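Local coordinates for phosphodiesterase (Candida albicans, PDB 6CPU), which belongs to the cyclic nucleotide phosphodiesterase family of the HD-domain superfamily, a mostly helical protein that holds zinc and magnesium ions, at residues Thr125-Arg130 with Lys504-Asp509; Val131-Gly136 with Gly160-Met165. All coordinates share one frame; numbering follows the deposited sequence.

Contact 1: residues Thr125-Arg130 with Lys504-Asp509; sequences TNRISR and KDLTYD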
loop_
_atom_site.group_PDB
_atom_site.type_symbol
_atom_site.label_atom_id
_atom_site.label_comp_id
_atom_site.label_asym_id
_atom_site.label_seq_id
_atom_site.Cartn_x
_atom_site.Cartn_y
_atom_site.Cartn_z
ATOM N N THR A 125 16.494 -5.872 14.052
ATOM C CA THR A 125 15.714 -5.865 15.282
ATOM C C THR A 125 14.917 -4.585 15.493
ATOM O O THR A 125 13.732 -4.644 15.849
ATOM C CB THR A 125 16.622 -6.136 16.504
ATOM O OG1 THR A 125 17.260 -7.403 16.325
ATOM C CG2 THR A 125 15.814 -6.151 17.802
ATOM N N ASN A 126 15.562 -3.444 15.259
ATOM C CA ASN A 126 15.014 -2.133 15.584
ATOM C C ASN A 126 14.470 -1.404 14.362
ATOM O O ASN A 126 15.089 -1.403 13.292
ATOM C CB ASN A 126 16.082 -1.275 16.287
ATOM C CG ASN A 126 15.617 0.144 16.550
ATOM O OD1 ASN A 126 15.717 1.011 15.688
ATOM N ND2 ASN A 126 15.125 0.395 17.767
ATOM N N ARG A 127 13.289 -0.814 14.536
ATOM C CA ARG A 127 12.558 -0.107 13.483
ATOM C C ARG A 127 13.365 0.992 12.819
ATOM O O ARG A 127 13.325 1.158 11.599
ATOM C CB ARG A 127 11.257 0.461 14.070
ATOM C CG ARG A 127 10.503 1.474 13.228
ATOM C CD ARG A 127 9.837 0.879 11.995
ATOM N NE ARG A 127 9.290 1.931 11.154
ATOM C CZ ARG A 127 8.798 1.763 9.927
ATOM N NH1 ARG A 127 8.740 0.557 9.366
ATOM N NH2 ARG A 127 8.349 2.809 9.261
ATOM N N ILE A 128 14.120 1.742 13.614
ATOM C CA ILE A 128 14.874 2.850 13.064
ATOM C C ILE A 128 16.047 2.321 12.252
ATOM O O ILE A 128 16.352 2.866 11.193
ATOM C CB ILE A 128 15.349 3.833 14.171
ATOM C CG1 ILE A 128 14.150 4.305 15.010
ATOM C CG2 ILE A 128 16.081 5.014 13.566
ATOM C CD1 ILE A 128 13.083 5.087 14.282
ATOM N N SER A 129 16.681 1.253 12.728
ATOM C CA SER A 129 17.709 0.547 11.952
ATOM C C SER A 129 17.140 0.062 10.602
ATOM O O SER A 129 17.786 0.200 9.555
ATOM C CB SER A 129 18.228 -0.649 12.741
ATOM O OG SER A 129 19.316 -1.298 12.106
ATOM N N ARG A 130 15.951 -0.518 10.655
ATOM C CA ARG A 130 15.312 -1.083 9.446
ATOM C C ARG A 130 15.060 -0.021 8.373
ATOM O O ARG A 130 15.339 -0.236 7.186
ATOM C CB ARG A 130 14.011 -1.781 9.789
ATOM C CG ARG A 130 14.171 -3.109 10.495
ATOM C CD ARG A 130 12.882 -3.918 10.516
ATOM N NE ARG A 130 11.771 -3.288 11.225
ATOM C CZ ARG A 130 11.580 -3.312 12.543
ATOM N NH1 ARG A 130 12.455 -3.888 13.360
ATOM N NH2 ARG A 130 10.497 -2.718 13.043
ATOM N N LYS A 504 16.492 -3.585 20.846
ATOM C CA LYS A 504 15.058 -3.579 21.144
ATOM C C LYS A 504 14.287 -2.858 20.040
ATOM O O LYS A 504 14.839 -2.001 19.362
ATOM C CB LYS A 504 14.811 -2.905 22.498
ATOM C CG LYS A 504 15.569 -3.586 23.628
ATOM C CD LYS A 504 15.397 -2.869 24.956
ATOM C CE LYS A 504 16.341 -3.437 26.001
ATOM N NZ LYS A 504 16.082 -4.876 26.259
ATOM N N ASP A 505 13.019 -3.216 19.857
ATOM C CA ASP A 505 12.211 -2.637 18.779
ATOM C C ASP A 505 11.226 -1.627 19.331
ATOM O O ASP A 505 10.937 -1.623 20.524
ATOM C CB ASP A 505 11.463 -3.739 18.016
ATOM C CG ASP A 505 11.042 -3.312 16.613
ATOM O OD1 ASP A 505 11.266 -2.152 16.237
ATOM O OD2 ASP A 505 10.484 -4.144 15.872
ATOM N N LEU A 506 10.730 -0.769 18.444
ATOM C CA LEU A 506 9.660 0.164 18.742
ATOM C C LEU A 506 8.312 -0.563 18.699
ATOM O O LEU A 506 8.005 -1.276 17.736
ATOM C CB LEU A 506 9.646 1.318 17.730
ATOM C CG LEU A 506 10.652 2.459 17.940
ATOM C CD1 LEU A 506 12.088 1.970 17.939
ATOM C CD2 LEU A 506 10.449 3.524 16.879
ATOM N N THR A 507 7.515 -0.361 19.741
ATOM C CA THR A 507 6.179 -0.945 19.852
ATOM C C THR A 507 5.192 0.154 20.208
ATOM O O THR A 507 5.571 1.165 20.811
ATOM C CB THR A 507 6.159 -2.012 20.953
ATOM O OG1 THR A 507 7.340 -2.810 20.846
ATOM C CG2 THR A 507 4.925 -2.906 20.832
ATOM N N TYR A 508 3.936 -0.034 19.821
ATOM C CA TYR A 508 2.905 0.971 20.030
ATOM C C TYR A 508 1.665 0.355 20.659
ATOM O O TYR A 508 1.289 -0.773 20.340
ATOM C CB TYR A 508 2.515 1.623 18.704
ATOM C CG TYR A 508 3.614 2.456 18.097
ATOM C CD1 TYR A 508 3.902 3.727 18.584
ATOM C CD2 TYR A 508 4.401 1.959 17.063
ATOM C CE1 TYR A 508 4.918 4.496 18.033
ATOM C CE2 TYR A 508 5.412 2.717 16.509
ATOM C CZ TYR A 508 5.672 3.985 16.999
ATOM O OH TYR A 508 6.686 4.744 16.453
ATOM N N ASP A 509 1.037 1.103 21.562
ATOM C CA ASP A 509 -0.287 0.735 22.053
ATOM C C ASP A 509 -1.306 0.901 20.942
ATOM O O ASP A 509 -1.091 1.642 19.974
ATOM C CB ASP A 509 -0.683 1.599 23.254
ATOM C CG ASP A 509 0.105 1.257 24.499
ATOM O OD1 ASP A 509 0.725 0.178 24.539
ATOM O OD2 ASP A 509 0.102 2.061 25.449
#

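Contact 2: residues Val131-Gly136 with Gly160-Met165; sequences VGNWTG and GIIPTM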
loop_
_atom_site.group_PDB
_atom_site.type_symbol
_atom_site.label_atom_id
_atom_site.label_comp_id
_atom_site.label_asym_id
_atom_site.label_seq_id
_atom_site.Cartn_x
_atom_site.Cartn_y
_atom_site.Cartn_z
ATOM N N VAL A 131 14.538 1.130 8.782
ATOM C CA VAL A 131 14.254 2.214 7.856
ATOM C C VAL A 131 15.565 2.739 7.257
ATOM O O VAL A 131 15.630 3.034 6.073
ATOM C CB VAL A 131 13.426 3.343 8.523
ATOM C CG1 VAL A 131 13.236 4.510 7.567
ATOM C CG2 VAL A 131 12.076 2.817 9.010
ATOM N N GLY A 132 16.601 2.864 8.078
ATOM C CA GLY A 132 17.911 3.270 7.575
ATOM C C GLY A 132 18.465 2.298 6.535
ATOM O O GLY A 132 19.072 2.730 5.549
ATOM N N ASN A 133 18.262 1.005 6.761
ATOM C CA ASN A 133 18.709 -0.028 5.809
ATOM C C ASN A 133 18.008 0.184 4.463
ATOM O O ASN A 133 18.671 0.233 3.414
ATOM C CB ASN A 133 18.368 -1.446 6.267
ATOM C CG ASN A 133 19.090 -1.895 7.537
ATOM O OD1 ASN A 133 20.221 -1.506 7.838
ATOM N ND2 ASN A 133 18.428 -2.797 8.264
ATOM N N TRP A 134 16.681 0.271 4.497
ATOM C CA TRP A 134 15.879 0.346 3.263
ATOM C C TRP A 134 16.242 1.584 2.455
ATOM O O TRP A 134 16.332 1.518 1.232
ATOM C CB TRP A 134 14.386 0.387 3.557
ATOM C CG TRP A 134 13.855 -0.804 4.265
ATOM C CD1 TRP A 134 14.257 -2.102 4.128
ATOM C CD2 TRP A 134 12.770 -0.810 5.176
ATOM N NE1 TRP A 134 13.498 -2.923 4.948
ATOM C CE2 TRP A 134 12.577 -2.150 5.598
ATOM C CE3 TRP A 134 11.952 0.191 5.702
ATOM C CZ2 TRP A 134 11.586 -2.508 6.505
ATOM C CZ3 TRP A 134 10.979 -0.172 6.627
ATOM C CH2 TRP A 134 10.813 -1.504 7.016
ATOM N N THR A 135 16.421 2.716 3.144
ATOM C CA THR A 135 16.637 3.996 2.477
ATOM C C THR A 135 18.114 4.257 2.146
ATOM O O THR A 135 18.417 5.243 1.474
ATOM C CB THR A 135 16.149 5.171 3.350
ATOM O OG1 THR A 135 16.808 5.089 4.619
ATOM C CG2 THR A 135 14.648 5.142 3.539
ATOM N N GLY A 136 19.024 3.418 2.639
ATOM C CA GLY A 136 20.457 3.598 2.389
ATOM C C GLY A 136 21.063 4.799 3.098
ATOM O O GLY A 136 22.048 5.381 2.625
ATOM N N GLY A 160 23.834 -9.944 2.469
ATOM C CA GLY A 160 23.255 -10.908 1.552
ATOM C C GLY A 160 21.798 -11.219 1.811
ATOM O O GLY A 160 21.251 -12.126 1.189
ATOM N N ILE A 161 21.148 -10.470 2.707
ATOM C CA ILE A 161 19.806 -10.834 3.162
ATOM C C ILE A 161 18.776 -9.703 3.115
ATOM O O ILE A 161 17.611 -9.932 2.779
ATOM C CB ILE A 161 19.919 -11.409 4.597
ATOM C CG1 ILE A 161 20.556 -12.805 4.544
ATOM C CG2 ILE A 161 18.579 -11.469 5.295
ATOM C CD1 ILE A 161 21.024 -13.310 5.901
ATOM N N ILE A 162 19.173 -8.490 3.467
ATOM C CA ILE A 162 18.205 -7.428 3.636
ATOM C C ILE A 162 18.106 -6.569 2.377
ATOM O O ILE A 162 19.103 -5.998 1.953
ATOM C CB ILE A 162 18.590 -6.504 4.814
ATOM C CG1 ILE A 162 18.771 -7.314 6.098
ATOM C CG2 ILE A 162 17.551 -5.409 4.976
ATOM C CD1 ILE A 162 19.432 -6.520 7.209
ATOM N N PRO A 163 16.908 -6.462 1.788
ATOM C CA PRO A 163 16.796 -5.705 0.548
ATOM C C PRO A 163 16.737 -4.196 0.791
ATOM O O PRO A 163 16.248 -3.740 1.833
ATOM C CB PRO A 163 15.469 -6.193 -0.027
ATOM C CG PRO A 163 14.651 -6.459 1.178
ATOM C CD PRO A 163 15.616 -7.069 2.161
ATOM N N THR A 164 17.277 -3.442 -0.146
ATOM C CA THR A 164 17.187 -1.995 -0.118
ATOM C C THR A 164 16.299 -1.529 -1.255
ATOM O O THR A 164 16.003 -2.290 -2.191
ATOM C CB THR A 164 18.550 -1.343 -0.298
ATOM O OG1 THR A 164 19.022 -1.611 -1.620
ATOM C CG2 THR A 164 19.530 -1.848 0.730
ATOM N N MET A 165 15.881 -0.275 -1.177
ATOM C CA MET A 165 15.038 0.306 -2.216
ATOM C C MET A 165 15.707 0.249 -3.584
ATOM O O MET A 165 15.056 -0.136 -4.579
ATOM C CB MET A 165 14.695 1.754 -1.860
ATOM C CG MET A 165 13.686 1.854 -0.715
ATOM S SD MET A 165 13.565 3.557 -0.122
ATOM C CE MET A 165 12.681 4.295 -1.477
#

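Contact 1: residues Thr125-Arg130 with Lys504-Asp509
Arg130 and Asp505 meet with their planes nearly perpendicular, guanidinium and carboxylate 80° apart. The arginine comes end-on, and NH1 and NH2 both bond to the one oxygen OD2. NH2 also reaches OD1 weakly. Arg130 NH2 to Asp505 OD2 measures 3.2 Å and uses the syn lone pair, while NH1 arrives from above the carboxylate plane. The second oxygen, Asp505 OD1, takes Arg127 N at 3.0 Å and Leu506 N from opposite faces. Four bonds, and a weak fifth, hold the carboxylate, and Asp505 CG, anti to its backbone N (chi1 -158°), is turned into the helix start.

Asn126 is the N-cap. Its OD1 accepts from Ser129 N on a lone pair and, more weakly, from Ile128 N. Asn126 ND2 gives a nearly straight bond to Lys504 O, 2.9 Å long, which lies in the amide plane. One side chain therefore both caps the helix and holds the loop. Leu506 CD2 rests on Ile128 CD1 at 4.0 Å.

NE of Arg130 pairs with Asp41, and its NH1 also reaches Leu124 O. Ile128 and Leu506 both lean on Glu486 of helix 470-495. The contact joins the start of helix 127-135 to the loop between helices 470-495 and 515-521.

Contact 2: residues Val131-Gly136 with Gly160-Met165
Met165 turns its CG anti to its own carbonyl carbon. This chi1 (-73°) puts Met165 CG 3.3 Å from Trp134 O, and the extended chi2 (169°) carries Met165 SD to 4.0 Å from Thr135 CA. The side chains of Met165 and Thr135 run side by side and point the same way, with CG2 of the threonine 4.1 Å from SD. Thr164 CG2 is likewise anti to its carbonyl carbon and touches Asn133 O at 3.5 Å.

One hydrogen bond spans the two segments. Met165 N donates to Trp134 O over 3.0 Å, almost straight at 170°, in the carbonyl plane and on a lone pair.

The indole of Trp134 presents its edge to the loop. Trp134 CD1 faces Pro163 O at 3.5 Å, close to the ring plane. This buried oxygen has no hydrogen-bond partner in the model. Trp134 also makes a cation-pi contact with Lys268. Farther along, Ile162 CD1 crosses obliquely to Asn133 and meets ND2 at 4.0 Å. That nitrogen is bonded to Leu123 O, at the end of helix 110-124.

Met165 packs on Leu378 and Tyr381 of helix 377-394, and Met361 touches both it and Thr135. Gly136, with positive phi, ends the first helix in a Schellman motif. Thr164 is the N-cap of the next helix, its OG1 bonded to Tyr167 N. The Schellman-terminated end of helix 127-135 thus gives its Trp134 carbonyl to the first amide of the Thr164-capped helix 165-173, a helix-to-helix junction in this mostly helical chain.

How the contacts relate
From the N terminus, the chain passes the parallel sheet and helix 110-124 before entering helix 127-135, which both contacts share. Contact 2 closes first, shutting a short, partly unmodelled loop with no helix or strand in its modelled part and bringing the end of helix 127-135 to the start of helix 165-173. Contact 1 closes a much longer loop, just over half helix, from the start of the same helix to the segment after helix 470-495. Contact 2 is nested inside it. They touch where Arg127 NH1 packs on Trp134 CZ3 at 3.6 Å. That guanidinium also bonds Asn271 and pairs with Asp41 and Glu486. One helix end is thus tied far along the chain, the other to the next helix.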